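Local atomic coordinates of galactose mutarotase-like protein (Clostridium acetobutylicum, PDB entry 3OS7), a protein that probably binds carbohydrates and interconverts the anomers of aldose sugars, as aldose 1-epimerases (mutarotases) do. Residues A[76-81]-A[149-154]; A[135-138]-A[143-146]; A[227-232]-A[241-246]; A[289-292]-A[296-299]. All blocks are in the same frame, centred on the assembly; numbering follows the deposited sequence.

The four contacts form two pairs on opposite sides of the chain's centre. Contacts 1 and 2, centres 10 Å apart, lie on neighbouring strands, contact 1 on 151-160 and contact 2 on 128-137, tied by Q152 NE2 to D136 OD1 at 2.7 Å. Contacts 3 and 4, centres 12 Å apart, meet at N290, whose ND2 lies 2.8 Å from H243 O and whose OD1 lies 2.9 Å from I245 N. Contacts 1 and 3 approach to about 6 Å at their nearest atoms, 1 and 4 to about 8 Å, without touching. Probable crystallisation additives lie nearby: tetraethylene glycol about 4 Å from the F78 and A143 side chains, tartaric acid about 3 Å from that of W289.

Contact 1: residues A[76-81]-A[149-154]; sequences VLFPPN and HEFQFK. With EDO (1,2-ethanediol), chain H.
F78 meets two phenylalanines of segment 149-154, both edge-to-face but in opposite roles. Toward F151 it presents its edge: CE2 of F78 stands 3.7 Å from CZ of F151, over the face of that ring, with planes at 79°. Toward F153 it presents a face instead, and CE2 of F153 lies 3.8 Å from CG of F78, offset toward the rim. Here the planes are less upright, at 60°, although the centroids of both pairs are 5.3 Å apart. F78 reaches this place because its CG is anti to the backbone N (chi1 -178°), which carries the ring out toward the strand across from it. A second atom of the F153 ring, CE1, packs obliquely 4.0 Å from CG2 of V76. On the other surface of the strand, Q152 OE1 accepts a hydrogen bond from 1,2-ethanediol, probably from the crystallisation liquor. The CA atoms of V76 and F153 are 9.9 Å apart, a spacing that fits two facing layers of a beta-sandwich: strand 76-77 pairs with strand 178-189 in one layer, while strand 151-160 runs between strands 128-137 and 163-172 in the other.

Contact 2: residues A[135-138]-A[143-146]; sequences FDFT and AYKY
The end of the F137 ring packs against the backbone of A143 and Y144 inside the long loop of a beta-hairpin, the one joining the antiparallel neighbours 128-137 and 151-160. The outermost ring atom is the closest: CZ of F137 lies 3.5 Å from N of Y144. The same CZ of F137 is 3.8 Å from C of A143, which sits at the ring edge near its plane. The two flanking ring atoms take different partners. CE1 of F137 touches CB of A143 at 3.9 Å, and CE2 of F137 touches CD1 of Y144 at 3.8 Å, so the end of the ring rests on two successive residues. A chi1 of -170° in Y144, which swings CG away from the nitrogen of its own backbone, sets CB and CD1 beside T138 O.

Behind this first shell, segment 143-146 is shaped by a turn, closed by Y146 N to A143 O at 3.0 Å, and S148 OG is hydrogen-bonded to Y144 O. N141 OD1 is bonded to A143 N and T138 OG1 to E140 N, which help shape the connection. The F137 ring is itself positioned by F151, with planes about 20° apart, and by F111. At the strand's end, the carbonyl oxygen O of T138 sits 3.6 Å from CD1 of Y144, with CB of the same tyrosine at 3.7 Å.

Contact 3: residues A[227-232]-A[241-246]; sequences TGEQKE and ASHPIE
E229 and H243 make the whole of the close contact here, coming from opposite directions across the surface of the long loop between strands 222-224 and 246-256, the carboxylate lying at the edge of the imidazole. NE2 of H243 donates to OE2 of E229 at 2.9 Å, and the N-H...O angle of 179° makes the bond practically straight. It uses the syn lone pair of OE2, and the acceptor lies in the imidazole plane. That syn approach puts the donor on the side of the other oxygen, so E229 OE1 is also only 3.0 Å from H243 NE2. Carboxylate and ring are nearly coplanar, 9° apart. The glutamate reaches this far on a side chain that is fully extended from its backbone.

Around this one tight point the approach is loose: no other pair comes within 4.5 Å, and only 91 Å² is buried in all. It is a surface contact, with E229 and H243 both partly exposed. E229 sits on a short helical turn with i to i+3 backbone bonds, one of them E232 N to E229 O, and the bond of T227 N to Q230 OE1 at 3.1 Å helps shape that turn. H243 fixes its ring by ND1 donating to P244 O at 3.0 Å, from well above the carbonyl plane. With both ring nitrogens acting as donors, and a carboxylate beside one of them, the imidazole is probably protonated, which would give the link ionic character at this surface.

Contact 4: residues A[289-292]-A[296-299]; sequences WNDM and KYAC
W289 and C299 form an antiparallel hydrogen-bonded pair where the hairpin of strands 285-289 and 297-303 opens into its loop. Two backbone bonds define the pair. W289 N donates to C299 O at 3.0 Å, and C299 N returns to W289 O at 2.8 Å. One step toward the loop a water takes over, giving one hydrogen to N290 O at 2.7 Å and the other to Y297 O at 2.8 Å, so it bridges two carbonyls that cannot bond each other.

Among side chains the polar link is Y297 OH to D291 OD2, with the phenol as donor at 2.7 Å. The oxygen is met on its anti side, 23° out of the carboxylate plane. OD2 lies near the plane of the phenol ring at its edge, the carboxylate plane turned 88° to it. The amide of N290 looks outside the hairpin, its ND2 bonding V240 O.

Aromatic and apolar contacts centre on the tryptophan. Its indole folds back so that the backbone N of D291 lies 3.6 Å above its plane, over the ring centre. C299 SG approaches the indole edge instead, 3.8 Å from CE3 of W289, a sulfur-aromatic contact. Y297 OH passes obliquely near CZ3, and on the other side of the strands N290 CB packs on A298 CB at 4.0 Å.

R54 makes a cation-pi contact with Y297. The hairpin sits between strand 246-256, which pairs with 285-289, and strand 178-189, which pairs with 297-303 and whose H185 and A187 meet C299.

Contact 1: residues A[76-81]-A[149-154]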
loop_
_atom_site.group_PDB
_atom_site.type_symbol
_atom_site.label_atom_id
_atom_site.label_comp_id
_atom_site.label_asym_id
_atom_site.label_seq_id
_atom_site.Cartn_x
_atom_site.Cartn_y
_atom_site.Cartn_z
ATOM N N VAL A 76 -0.029 -3.548 4.237
ATOM C CA VAL A 76 -1.423 -3.703 3.834
ATOM C C VAL A 76 -2.394 -3.174 4.901
ATOM O O VAL A 76 -2.283 -3.479 6.084
ATOM C CB VAL A 76 -1.726 -5.154 3.413
ATOM C CG1 VAL A 76 -1.643 -6.086 4.583
ATOM C CG2 VAL A 76 -3.076 -5.246 2.701
ATOM N N LEU A 77 -3.390 -2.411 4.451
ATOM C CA LEU A 77 -4.296 -1.705 5.350
ATOM C C LEU A 77 -5.716 -2.228 5.201
ATOM O O LEU A 77 -6.190 -2.414 4.074
ATOM C CB LEU A 77 -4.303 -0.216 5.032
ATOM C CG LEU A 77 -2.962 0.468 4.913
ATOM C CD1 LEU A 77 -3.113 1.922 4.478
ATOM C CD2 LEU A 77 -2.196 0.372 6.281
ATOM N N PHE A 78 -6.397 -2.392 6.324
ATOM C CA PHE A 78 -7.779 -2.879 6.383
ATOM C C PHE A 78 -8.401 -2.366 7.675
ATOM O O PHE A 78 -8.223 -2.992 8.726
ATOM C CB PHE A 78 -7.777 -4.412 6.363
ATOM C CG PHE A 78 -9.168 -5.066 6.378
ATOM C CD1 PHE A 78 -10.146 -4.698 5.466
ATOM C CD2 PHE A 78 -9.455 -6.093 7.266
ATOM C CE1 PHE A 78 -11.376 -5.290 5.454
ATOM C CE2 PHE A 78 -10.690 -6.715 7.262
ATOM C CZ PHE A 78 -11.669 -6.311 6.365
ATOM N N PRO A 79 -9.065 -1.205 7.640
ATOM C CA PRO A 79 -9.290 -0.332 6.500
ATOM C C PRO A 79 -8.088 0.601 6.319
ATOM O O PRO A 79 -7.407 0.891 7.299
ATOM C CB PRO A 79 -10.483 0.489 6.941
ATOM C CG PRO A 79 -10.282 0.640 8.427
ATOM C CD PRO A 79 -9.651 -0.640 8.875
ATOM N N PRO A 80 -7.854 1.104 5.102
ATOM C CA PRO A 80 -6.867 2.168 4.946
ATOM C C PRO A 80 -7.367 3.464 5.571
ATOM O O PRO A 80 -8.489 3.874 5.360
ATOM C CB PRO A 80 -6.737 2.313 3.426
ATOM C CG PRO A 80 -8.053 1.941 2.913
ATOM C CD PRO A 80 -8.620 0.895 3.853
ATOM N N ASN A 81 -6.513 4.115 6.337
ATOM C CA ASN A 81 -6.804 5.414 6.887
ATOM C C ASN A 81 -7.960 5.373 7.895
ATOM O O ASN A 81 -8.248 4.296 8.475
ATOM C CB ASN A 81 -7.033 6.410 5.744
ATOM C CG ASN A 81 -6.513 7.795 6.079
ATOM O OD1 ASN A 81 -7.116 8.511 6.868
ATOM N ND2 ASN A 81 -5.382 8.163 5.502
ATOM N N HIS A 149 -16.385 -11.218 11.740
ATOM C CA HIS A 149 -16.403 -11.886 10.452
ATOM C C HIS A 149 -15.092 -12.615 10.271
ATOM O O HIS A 149 -14.039 -11.966 10.178
ATOM C CB HIS A 149 -16.529 -10.888 9.287
ATOM C CG HIS A 149 -17.747 -10.020 9.351
ATOM N ND1 HIS A 149 -18.973 -10.417 8.868
ATOM C CD2 HIS A 149 -17.921 -8.766 9.826
ATOM C CE1 HIS A 149 -19.852 -9.446 9.055
ATOM N NE2 HIS A 149 -19.244 -8.442 9.663
ATOM N N GLU A 150 -15.131 -13.944 10.210
ATOM C CA GLU A 150 -13.959 -14.708 9.795
ATOM C C GLU A 150 -13.575 -14.331 8.360
ATOM O O GLU A 150 -14.428 -14.069 7.521
ATOM C CB GLU A 150 -14.186 -16.219 9.931
ATOM C CG GLU A 150 -14.335 -16.647 11.403
ATOM C CD GLU A 150 -14.267 -18.153 11.628
ATOM O OE1 GLU A 150 -15.002 -18.884 10.959
ATOM O OE2 GLU A 150 -13.502 -18.606 12.521
ATOM N N PHE A 151 -12.286 -14.251 8.096
ATOM C CA PHE A 151 -11.810 -13.953 6.747
ATOM C C PHE A 151 -10.397 -14.476 6.536
ATOM O O PHE A 151 -9.703 -14.803 7.492
ATOM C CB PHE A 151 -11.918 -12.437 6.430
ATOM C CG PHE A 151 -11.004 -11.540 7.247
ATOM C CD1 PHE A 151 -9.677 -11.386 6.903
ATOM C CD2 PHE A 151 -11.498 -10.819 8.341
ATOM C CE1 PHE A 151 -8.840 -10.558 7.643
ATOM C CE2 PHE A 151 -10.691 -9.993 9.073
ATOM C CZ PHE A 151 -9.330 -9.863 8.704
ATOM N N GLN A 152 -9.988 -14.577 5.273
ATOM C CA GLN A 152 -8.602 -14.841 4.949
ATOM C C GLN A 152 -8.143 -13.784 3.962
ATOM O O GLN A 152 -8.732 -13.611 2.902
ATOM C CB GLN A 152 -8.393 -16.209 4.314
ATOM C CG GLN A 152 -6.924 -16.549 4.045
ATOM C CD GLN A 152 -6.763 -17.882 3.343
ATOM O OE1 GLN A 152 -7.048 -18.008 2.142
ATOM N NE2 GLN A 152 -6.298 -18.882 4.085
ATOM N N PHE A 153 -7.067 -13.106 4.322
ATOM C CA PHE A 153 -6.342 -12.234 3.433
ATOM C C PHE A 153 -5.175 -13.017 2.794
ATOM O O PHE A 153 -4.560 -13.890 3.424
ATOM C CB PHE A 153 -5.789 -11.045 4.226
ATOM C CG PHE A 153 -6.362 -9.717 3.857
ATOM C CD1 PHE A 153 -5.790 -8.951 2.868
ATOM C CD2 PHE A 153 -7.462 -9.199 4.557
ATOM C CE1 PHE A 153 -6.291 -7.702 2.570
ATOM C CE2 PHE A 153 -7.968 -7.941 4.261
ATOM C CZ PHE A 153 -7.389 -7.200 3.277
ATOM N N LYS A 154 -4.858 -12.699 1.547
ATOM C CA LYS A 154 -3.702 -13.286 0.875
ATOM C C LYS A 154 -2.979 -12.225 0.077
ATOM O O LYS A 154 -3.619 -11.406 -0.609
ATOM C CB LYS A 154 -4.126 -14.413 -0.066
ATOM C CG LYS A 154 -2.979 -15.033 -0.830
ATOM C CD LYS A 154 -3.291 -16.458 -1.386
ATOM C CE LYS A 154 -4.564 -16.565 -2.177
ATOM N NZ LYS A 154 -5.037 -18.009 -2.113
HETATM C C1 EDO H . -8.904 -14.756 -1.121
HETATM O O1 EDO H . -8.218 -15.160 -2.304
HETATM C C2 EDO H . -7.966 -14.856 0.081
HETATM O O2 EDO H . -7.502 -16.209 0.265
#

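Contact 2: residues A[135-138]-A[143-146]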
loop_
_atom_site.group_PDB
_atom_site.type_symbol
_atom_site.label_atom_id
_atom_site.label_comp_id
_atom_site.label_asym_id
_atom_site.label_seq_id
_atom_site.Cartn_x
_atom_site.Cartn_y
_atom_site.Cartn_z
ATOM N N PHE A 135 -3.173 -14.410 5.902
ATOM C CA PHE A 135 -3.595 -14.074 7.246
ATOM C C PHE A 135 -4.981 -14.651 7.473
ATOM O O PHE A 135 -5.928 -14.274 6.786
ATOM C CB PHE A 135 -3.689 -12.568 7.434
ATOM C CG PHE A 135 -4.108 -12.191 8.830
ATOM C CD1 PHE A 135 -3.224 -12.317 9.883
ATOM C CD2 PHE A 135 -5.377 -11.799 9.096
ATOM C CE1 PHE A 135 -3.611 -12.017 11.162
ATOM C CE2 PHE A 135 -5.787 -11.509 10.386
ATOM C CZ PHE A 135 -4.910 -11.611 11.412
ATOM N N ASP A 136 -5.080 -15.551 8.440
ATOM C CA ASP A 136 -6.339 -16.202 8.800
ATOM C C ASP A 136 -6.925 -15.549 10.044
ATOM O O ASP A 136 -6.329 -15.580 11.131
ATOM C CB ASP A 136 -6.102 -17.679 9.053
ATOM C CG ASP A 136 -5.534 -18.404 7.835
ATOM O OD1 ASP A 136 -6.189 -18.366 6.769
ATOM O OD2 ASP A 136 -4.437 -19.010 7.947
ATOM N N PHE A 137 -8.075 -14.907 9.880
ATOM C CA PHE A 137 -8.741 -14.232 10.977
ATOM C C PHE A 137 -9.868 -15.146 11.446
ATOM O O PHE A 137 -10.835 -15.370 10.712
ATOM C CB PHE A 137 -9.285 -12.882 10.525
ATOM C CG PHE A 137 -9.869 -12.043 11.649
ATOM C CD1 PHE A 137 -9.048 -11.438 12.595
ATOM C CD2 PHE A 137 -11.230 -11.797 11.720
ATOM C CE1 PHE A 137 -9.581 -10.652 13.588
ATOM C CE2 PHE A 137 -11.759 -11.013 12.720
ATOM C CZ PHE A 137 -10.953 -10.430 13.645
ATOM N N THR A 138 -9.726 -15.672 12.655
ATOM C CA THR A 138 -10.670 -16.634 13.205
ATOM C C THR A 138 -11.439 -16.088 14.392
ATOM O O THR A 138 -11.133 -15.034 14.933
ATOM C CB THR A 138 -9.963 -17.927 13.684
ATOM O OG1 THR A 138 -9.261 -17.659 14.891
ATOM C CG2 THR A 138 -8.998 -18.450 12.639
ATOM N N ALA A 143 -9.465 -9.699 18.319
ATOM C CA ALA A 143 -10.207 -8.635 17.651
ATOM C C ALA A 143 -11.562 -9.090 17.096
ATOM O O ALA A 143 -12.361 -8.251 16.664
ATOM C CB ALA A 143 -9.381 -8.039 16.535
ATOM N N TYR A 144 -11.817 -10.397 17.081
ATOM C CA TYR A 144 -13.088 -10.922 16.553
ATOM C C TYR A 144 -14.312 -10.266 17.210
ATOM O O TYR A 144 -15.289 -9.895 16.527
ATOM C CB TYR A 144 -13.143 -12.440 16.669
ATOM C CG TYR A 144 -14.317 -13.056 15.934
ATOM C CD1 TYR A 144 -14.266 -13.276 14.544
ATOM C CD2 TYR A 144 -15.485 -13.398 16.611
ATOM C CE1 TYR A 144 -15.356 -13.816 13.864
ATOM C CE2 TYR A 144 -16.559 -13.950 15.943
ATOM C CZ TYR A 144 -16.487 -14.168 14.569
ATOM O OH TYR A 144 -17.567 -14.734 13.920
ATOM N N LYS A 145 -14.254 -10.054 18.524
ATOM C CA LYS A 145 -15.385 -9.410 19.210
ATOM C C LYS A 145 -15.758 -8.027 18.674
ATOM O O LYS A 145 -16.931 -7.604 18.786
ATOM C CB LYS A 145 -15.126 -9.314 20.719
ATOM C CG LYS A 145 -13.942 -8.484 21.124
ATOM C CD LYS A 145 -13.767 -8.525 22.660
ATOM C CE LYS A 145 -12.290 -8.686 23.061
ATOM N NZ LYS A 145 -11.712 -10.058 22.761
ATOM N N TYR A 146 -14.782 -7.309 18.115
ATOM C CA TYR A 146 -15.048 -6.011 17.498
ATOM C C TYR A 146 -15.488 -6.077 16.021
ATOM O O TYR A 146 -16.174 -5.164 15.537
ATOM C CB TYR A 146 -13.826 -5.109 17.583
ATOM C CG TYR A 146 -13.353 -4.902 18.993
ATOM C CD1 TYR A 146 -14.076 -4.111 19.869
ATOM C CD2 TYR A 146 -12.203 -5.518 19.443
ATOM C CE1 TYR A 146 -13.652 -3.922 21.175
ATOM C CE2 TYR A 146 -11.770 -5.340 20.737
ATOM C CZ TYR A 146 -12.510 -4.555 21.602
ATOM O OH TYR A 146 -12.085 -4.369 22.894
#

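Contact 3: residues A[227-232]-A[241-246]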
loop_
_atom_site.group_PDB
_atom_site.type_symbol
_atom_site.label_atom_id
_atom_site.label_comp_id
_atom_site.label_asym_id
_atom_site.label_seq_id
_atom_site.Cartn_x
_atom_site.Cartn_y
_atom_site.Cartn_z
ATOM N N THR A 227 -5.650 22.006 -8.406
ATOM C CA THR A 227 -5.271 23.395 -8.493
ATOM C C THR A 227 -3.839 23.548 -8.054
ATOM O O THR A 227 -3.305 22.705 -7.343
ATOM C CB THR A 227 -6.150 24.288 -7.626
ATOM O OG1 THR A 227 -6.141 23.791 -6.286
ATOM C CG2 THR A 227 -7.579 24.327 -8.158
ATOM N N GLY A 228 -3.217 24.621 -8.515
ATOM C CA GLY A 228 -1.839 24.931 -8.137
ATOM C C GLY A 228 -0.880 23.796 -8.418
ATOM O O GLY A 228 -0.889 23.193 -9.505
ATOM N N GLU A 229 -0.075 23.490 -7.416
ATOM C CA GLU A 229 0.919 22.470 -7.532
ATOM C C GLU A 229 0.331 21.076 -7.858
ATOM O O GLU A 229 1.020 20.227 -8.417
ATOM C CB GLU A 229 1.676 22.404 -6.229
ATOM C CG GLU A 229 2.786 21.426 -6.237
ATOM C CD GLU A 229 3.484 21.371 -4.892
ATOM O OE1 GLU A 229 2.830 20.973 -3.893
ATOM O OE2 GLU A 229 4.679 21.727 -4.854
ATOM N N GLN A 230 -0.924 20.855 -7.482
ATOM C CA GLN A 230 -1.579 19.551 -7.730
ATOM C C GLN A 230 -1.598 19.228 -9.222
ATOM O O GLN A 230 -1.538 18.069 -9.621
ATOM C CB GLN A 230 -3.015 19.531 -7.153
ATOM C CG GLN A 230 -3.104 19.824 -5.669
ATOM C CD GLN A 230 -4.501 20.077 -5.166
ATOM O OE1 GLN A 230 -5.462 20.135 -5.924
ATOM N NE2 GLN A 230 -4.619 20.251 -3.852
ATOM N N LYS A 231 -1.660 20.261 -10.061
ATOM C CA LYS A 231 -1.691 20.059 -11.496
ATOM C C LYS A 231 -0.456 19.376 -12.012
ATOM O O LYS A 231 -0.515 18.675 -13.018
ATOM C CB LYS A 231 -1.877 21.399 -12.214
ATOM C CG LYS A 231 -3.227 22.021 -11.898
ATOM C CD LYS A 231 -3.533 23.214 -12.839
ATOM C CE LYS A 231 -4.745 24.002 -12.356
ATOM N NZ LYS A 231 -5.037 25.245 -13.147
ATOM N N GLU A 232 0.662 19.541 -11.298
ATOM C CA GLU A 232 1.934 18.966 -11.721
ATOM C C GLU A 232 1.965 17.440 -11.595
ATOM O O GLU A 232 2.766 16.773 -12.245
ATOM C CB GLU A 232 3.082 19.540 -10.897
ATOM C CG GLU A 232 3.309 21.088 -11.000
ATOM C CD GLU A 232 4.289 21.608 -9.872
ATOM O OE1 GLU A 232 5.313 20.929 -9.547
ATOM O OE2 GLU A 232 4.033 22.696 -9.300
ATOM N N ALA A 241 10.028 16.319 -2.174
ATOM C CA ALA A 241 10.860 16.596 -1.001
ATOM C C ALA A 241 10.890 18.071 -0.602
ATOM O O ALA A 241 11.524 18.409 0.379
ATOM C CB ALA A 241 12.264 16.102 -1.242
ATOM N N SER A 242 10.197 18.947 -1.320
ATOM C CA SER A 242 10.378 20.384 -1.079
ATOM C C SER A 242 9.584 20.918 0.113
ATOM O O SER A 242 9.986 21.890 0.724
ATOM C CB SER A 242 10.103 21.206 -2.346
ATOM O OG SER A 242 8.845 20.887 -2.897
ATOM N N HIS A 243 8.482 20.282 0.477
ATOM C CA HIS A 243 7.685 20.753 1.606
ATOM C C HIS A 243 6.733 19.654 2.072
ATOM O O HIS A 243 6.594 18.665 1.377
ATOM C CB HIS A 243 6.888 22.008 1.184
ATOM C CG HIS A 243 6.010 21.779 -0.004
ATOM N ND1 HIS A 243 4.761 21.205 0.091
ATOM C CD2 HIS A 243 6.217 22.014 -1.322
ATOM C CE1 HIS A 243 4.235 21.096 -1.117
ATOM N NE2 HIS A 243 5.099 21.580 -1.994
ATOM N N PRO A 244 6.063 19.836 3.229
ATOM C CA PRO A 244 5.146 18.798 3.697
ATOM C C PRO A 244 3.953 18.643 2.748
ATOM O O PRO A 244 3.399 19.629 2.250
ATOM C CB PRO A 244 4.687 19.308 5.059
ATOM C CG PRO A 244 5.831 20.144 5.533
ATOM C CD PRO A 244 6.312 20.843 4.282
ATOM N N ILE A 245 3.596 17.392 2.514
ATOM C CA ILE A 245 2.485 17.017 1.633
ATOM C C ILE A 245 1.679 15.991 2.379
ATOM O O ILE A 245 2.239 15.050 2.920
ATOM C CB ILE A 245 2.993 16.389 0.306
ATOM C CG1 ILE A 245 3.669 17.458 -0.550
ATOM C CG2 ILE A 245 1.788 15.744 -0.470
ATOM C CD1 ILE A 245 4.491 16.953 -1.757
ATOM N N GLU A 246 0.365 16.192 2.422
ATOM C CA GLU A 246 -0.575 15.191 2.960
ATOM C C GLU A 246 -1.890 15.433 2.247
ATOM O O GLU A 246 -2.610 16.379 2.579
ATOM C CB GLU A 246 -0.737 15.294 4.487
ATOM C CG GLU A 246 -1.608 14.184 5.070
ATOM C CD GLU A 246 -1.776 14.240 6.603
ATOM O OE1 GLU A 246 -1.053 15.006 7.277
ATOM O OE2 GLU A 246 -2.642 13.491 7.114
#

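Contact 4: residues A[289-292]-A[296-299]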
loop_
_atom_site.group_PDB
_atom_site.type_symbol
_atom_site.label_atom_id
_atom_site.label_comp_id
_atom_site.label_asym_id
_atom_site.label_seq_id
_atom_site.Cartn_x
_atom_site.Cartn_y
_atom_site.Cartn_z
ATOM N N TRP A 289 1.592 11.150 1.282
ATOM C CA TRP A 289 2.044 11.701 2.545
ATOM C C TRP A 289 3.555 11.527 2.597
ATOM O O TRP A 289 4.034 10.402 2.496
ATOM C CB TRP A 289 1.386 10.964 3.704
ATOM C CG TRP A 289 1.939 11.305 5.063
ATOM C CD1 TRP A 289 1.714 12.441 5.781
ATOM C CD2 TRP A 289 2.784 10.469 5.886
ATOM N NE1 TRP A 289 2.374 12.371 6.997
ATOM C CE2 TRP A 289 3.029 11.169 7.080
ATOM C CE3 TRP A 289 3.377 9.203 5.709
ATOM C CZ2 TRP A 289 3.833 10.643 8.104
ATOM C CZ3 TRP A 289 4.171 8.691 6.722
ATOM C CH2 TRP A 289 4.396 9.414 7.895
ATOM N N ASN A 290 4.295 12.622 2.731
ATOM C CA ASN A 290 5.758 12.529 2.677
ATOM C C ASN A 290 6.462 12.744 4.033
ATOM O O ASN A 290 7.653 12.987 4.033
ATOM C CB ASN A 290 6.326 13.493 1.643
ATOM C CG ASN A 290 6.113 14.958 2.019
ATOM O OD1 ASN A 290 5.454 15.258 3.021
ATOM N ND2 ASN A 290 6.659 15.878 1.205
ATOM N N ASP A 291 5.714 12.671 5.146
ATOM C CA ASP A 291 6.274 12.782 6.488
ATOM C C ASP A 291 7.170 14.028 6.613
ATOM O O ASP A 291 8.308 13.922 7.025
ATOM C CB ASP A 291 7.059 11.505 6.829
ATOM C CG ASP A 291 7.299 11.330 8.340
ATOM O OD1 ASP A 291 6.918 12.224 9.128
ATOM O OD2 ASP A 291 7.877 10.285 8.741
HETATM N N MSE A 292 6.623 15.180 6.207
HETATM C CA MSE A 292 7.285 16.492 6.193
HETATM C C MSE A 292 8.261 16.718 5.030
HETATM O O MSE A 292 8.650 17.850 4.795
HETATM C CB MSE A 292 7.980 16.809 7.528
HETATM C CG MSE A 292 7.125 16.671 8.762
HETATM SE SE MSE A 292 5.436 17.644 8.656
HETATM C CE MSE A 292 6.087 19.473 8.949
ATOM N N LYS A 296 13.780 11.522 3.280
ATOM C CA LYS A 296 14.276 10.744 2.139
ATOM C C LYS A 296 13.318 9.601 1.752
ATOM O O LYS A 296 13.758 8.566 1.234
ATOM C CB LYS A 296 15.680 10.151 2.378
ATOM C CG LYS A 296 16.727 11.112 2.991
ATOM C CD LYS A 296 17.109 12.172 2.040
ATOM C CE LYS A 296 18.127 13.175 2.672
ATOM N NZ LYS A 296 18.061 14.527 2.022
ATOM N N TYR A 297 12.033 9.788 2.045
ATOM C CA TYR A 297 10.998 8.864 1.591
ATOM C C TYR A 297 9.664 9.564 1.436
ATOM O O TYR A 297 9.462 10.689 1.915
ATOM C CB TYR A 297 10.875 7.659 2.542
ATOM C CG TYR A 297 10.023 7.838 3.777
ATOM C CD1 TYR A 297 10.482 8.545 4.890
ATOM C CD2 TYR A 297 8.785 7.215 3.873
ATOM C CE1 TYR A 297 9.688 8.678 6.030
ATOM C CE2 TYR A 297 8.018 7.314 4.993
ATOM C CZ TYR A 297 8.446 8.056 6.073
ATOM O OH TYR A 297 7.631 8.118 7.179
ATOM N N ALA A 298 8.758 8.899 0.742
ATOM C CA ALA A 298 7.393 9.356 0.653
ATOM C C ALA A 298 6.495 8.141 0.559
ATOM O O ALA A 298 6.878 7.129 -0.026
ATOM C CB ALA A 298 7.175 10.303 -0.550
ATOM N N CYS A 299 5.319 8.258 1.162
ATOM C CA CYS A 299 4.273 7.259 1.029
ATOM C C CYS A 299 3.245 7.597 -0.049
ATOM O O CYS A 299 2.699 8.708 -0.115
ATOM C CB CYS A 299 3.565 7.032 2.336
ATOM S SG CYS A 299 4.703 6.293 3.589
HETATM O O HOH W 1 10.332 12.389 4.029
#